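Local atomic coordinates of tartronic semialdehyde reductase (Salmonella typhimurium, PDB entry 1YB4), a protein that catalyses the reversible NAD(P)H-dependent reduction of tartronic semialdehyde (2-hydroxy-3-oxopropanoate) to (R)-glycerate. Residues A59-I64 / K149-I154. Residues are numbered along the deposited sequence; the frame is centred on the assembly and turned at random.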
loop_
_atom_site.group_PDB
_atom_site.type_symbol
_atom_site.label_atom_id
_atom_site.label_comp_id
_atom_site.label_asym_id
_atom_site.label_seq_id
_atom_site.Cartn_x
_atom_site.Cartn_y
_atom_site.Cartn_z
ATOM N N ALA A 59 -10.013 -12.797 -47.180
ATOM C CA ALA A 59 -9.790 -11.509 -46.530
ATOM C C ALA A 59 -8.304 -11.181 -46.442
ATOM O O ALA A 59 -7.498 -12.036 -46.075
ATOM C CB ALA A 59 -10.397 -11.515 -45.139
ATOM N N ASP A 60 -7.946 -9.943 -46.783
ATOM C CA ASP A 60 -6.551 -9.503 -46.718
ATOM C C ASP A 60 -6.223 -8.832 -45.366
ATOM O O ASP A 60 -5.084 -8.864 -44.905
ATOM C CB ASP A 60 -6.240 -8.537 -47.867
ATOM C CG ASP A 60 -6.512 -9.143 -49.231
ATOM O OD1 ASP A 60 -6.202 -10.342 -49.439
ATOM O OD2 ASP A 60 -7.023 -8.407 -50.098
ATOM N N ILE A 61 -7.224 -8.209 -44.750
ATOM C CA ILE A 61 -7.056 -7.576 -43.450
ATOM C C ILE A 61 -8.031 -8.290 -42.506
ATOM O O ILE A 61 -9.243 -8.330 -42.750
ATOM C CB ILE A 61 -7.372 -6.065 -43.518
ATOM C CG1 ILE A 61 -6.346 -5.361 -44.415
ATOM C CG2 ILE A 61 -7.320 -5.453 -42.127
ATOM C CD1 ILE A 61 -6.628 -3.876 -44.647
ATOM N N ILE A 62 -7.484 -8.886 -41.451
ATOM C CA ILE A 62 -8.282 -9.630 -40.477
ATOM C C ILE A 62 -8.326 -8.952 -39.097
ATOM O O ILE A 62 -7.292 -8.744 -38.465
ATOM C CB ILE A 62 -7.722 -11.066 -40.281
ATOM C CG1 ILE A 62 -7.803 -11.864 -41.587
ATOM C CG2 ILE A 62 -8.487 -11.775 -39.176
ATOM C CD1 ILE A 62 -6.719 -11.529 -42.589
ATOM N N PHE A 63 -9.534 -8.628 -38.641
ATOM C CA PHE A 63 -9.762 -7.989 -37.345
ATOM C C PHE A 63 -10.113 -9.034 -36.302
ATOM O O PHE A 63 -11.003 -9.857 -36.520
ATOM C CB PHE A 63 -10.923 -7.000 -37.444
ATOM C CG PHE A 63 -10.587 -5.765 -38.204
ATOM C CD1 PHE A 63 -9.943 -4.706 -37.575
ATOM C CD2 PHE A 63 -10.841 -5.682 -39.574
ATOM C CE1 PHE A 63 -9.550 -3.580 -38.302
ATOM C CE2 PHE A 63 -10.452 -4.563 -40.309
ATOM C CZ PHE A 63 -9.804 -3.510 -39.675
ATOM N N ILE A 64 -9.426 -8.984 -35.165
ATOM C CA ILE A 64 -9.684 -9.908 -34.070
ATOM C C ILE A 64 -10.169 -9.174 -32.815
ATOM O O ILE A 64 -9.474 -8.301 -32.304
ATOM C CB ILE A 64 -8.405 -10.691 -33.711
ATOM C CG1 ILE A 64 -7.976 -11.544 -34.903
ATOM C CG2 ILE A 64 -8.633 -11.540 -32.444
ATOM C CD1 ILE A 64 -6.661 -12.242 -34.690
ATOM N N LYS A 149 -5.435 2.388 -41.692
ATOM C CA LYS A 149 -5.915 3.684 -41.207
ATOM C C LYS A 149 -7.331 4.083 -41.612
ATOM O O LYS A 149 -8.098 4.544 -40.771
ATOM C CB LYS A 149 -4.923 4.785 -41.609
ATOM C CG LYS A 149 -5.240 6.175 -41.059
ATOM C CD LYS A 149 -5.542 6.155 -39.559
ATOM C CE LYS A 149 -5.535 7.561 -38.976
ATOM N NZ LYS A 149 -6.444 8.494 -39.708
ATOM N N PRO A 150 -7.695 3.931 -42.900
ATOM C CA PRO A 150 -9.050 4.294 -43.356
ATOM C C PRO A 150 -10.148 3.503 -42.630
ATOM O O PRO A 150 -11.275 3.990 -42.446
ATOM C CB PRO A 150 -9.013 3.981 -44.847
ATOM C CG PRO A 150 -7.585 4.230 -45.194
ATOM C CD PRO A 150 -6.831 3.601 -44.046
ATOM N N LEU A 151 -9.810 2.278 -42.227
ATOM C CA LEU A 151 -10.752 1.430 -41.510
ATOM C C LEU A 151 -10.809 1.890 -40.057
ATOM O O LEU A 151 -11.886 2.002 -39.476
ATOM C CB LEU A 151 -10.313 -0.024 -41.583
ATOM C CG LEU A 151 -9.972 -0.509 -42.988
ATOM C CD1 LEU A 151 -9.639 -1.991 -42.925
ATOM C CD2 LEU A 151 -11.137 -0.252 -43.938
ATOM N N PHE A 152 -9.652 2.147 -39.461
ATOM C CA PHE A 152 -9.650 2.629 -38.083
ATOM C C PHE A 152 -10.515 3.896 -38.016
ATOM O O PHE A 152 -11.249 4.106 -37.042
ATOM C CB PHE A 152 -8.231 2.972 -37.615
ATOM C CG PHE A 152 -7.371 1.775 -37.304
ATOM C CD1 PHE A 152 -7.910 0.640 -36.691
ATOM C CD2 PHE A 152 -6.007 1.801 -37.571
ATOM C CE1 PHE A 152 -7.098 -0.454 -36.343
ATOM C CE2 PHE A 152 -5.184 0.707 -37.225
ATOM C CZ PHE A 152 -5.731 -0.415 -36.614
ATOM N N ASP A 153 -10.434 4.721 -39.066
ATOM C CA ASP A 153 -11.184 5.984 -39.141
ATOM C C ASP A 153 -12.677 5.773 -39.017
ATOM O O ASP A 153 -13.394 6.650 -38.549
ATOM C CB ASP A 153 -10.904 6.720 -40.455
ATOM C CG ASP A 153 -9.644 7.564 -40.406
ATOM O OD1 ASP A 153 -9.154 7.975 -41.481
ATOM O OD2 ASP A 153 -9.147 7.834 -39.300
ATOM N N ILE A 154 -13.144 4.612 -39.456
ATOM C CA ILE A 154 -14.559 4.283 -39.374
ATOM C C ILE A 154 -14.876 3.808 -37.965
ATOM O O ILE A 154 -15.956 4.061 -37.453
ATOM C CB ILE A 154 -14.919 3.152 -40.338
ATOM C CG1 ILE A 154 -14.590 3.567 -41.764
ATOM C CG2 ILE A 154 -16.387 2.803 -40.207
ATOM C CD1 ILE A 154 -14.701 2.439 -42.741
#
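With CG anti to the carbonyl carbon (chi1 -72°), Phe63 swings its ring off the strand toward the helix, where Leu151 meets it; Leu151 also sets its CG anti to the carbonyl carbon (chi1 -49°), and its extended chi2 of -176° carries CD1 out to the strand. That methyl does most of the touching. It reaches the rim of the Phe63 ring in the ring plane, 3.6 Å from Leu151 CD1 to Phe63 CZ, with Phe63 CE2 almost as near, while Leu151 CB lies 4.0 Å from the same Phe63 CZ. Ile61, two residues back on the same side of the strand, comes at the methyl tip to tip, its CD1 3.9 Å from Leu151 CD1. Phe152 adds a looser contact, its CE1 standing 4.4 Å from Phe63 CE1 near the plane of the Phe63 ring. Strand 61-64 and helix 142-155 thus meet across one face of the Rossmann-type sheet, the axes of the strand and of segment 149-154 passing 11.7 Å apart, and Leu6 of the adjoining parallel strand 5-8 touches Ile61, Phe63 and Leu151 alike. No hydrogen bond or salt bridge crosses between the two segments: their contact rests on four buried apolar side chains, through van der Waals contact and probably exclusion of water.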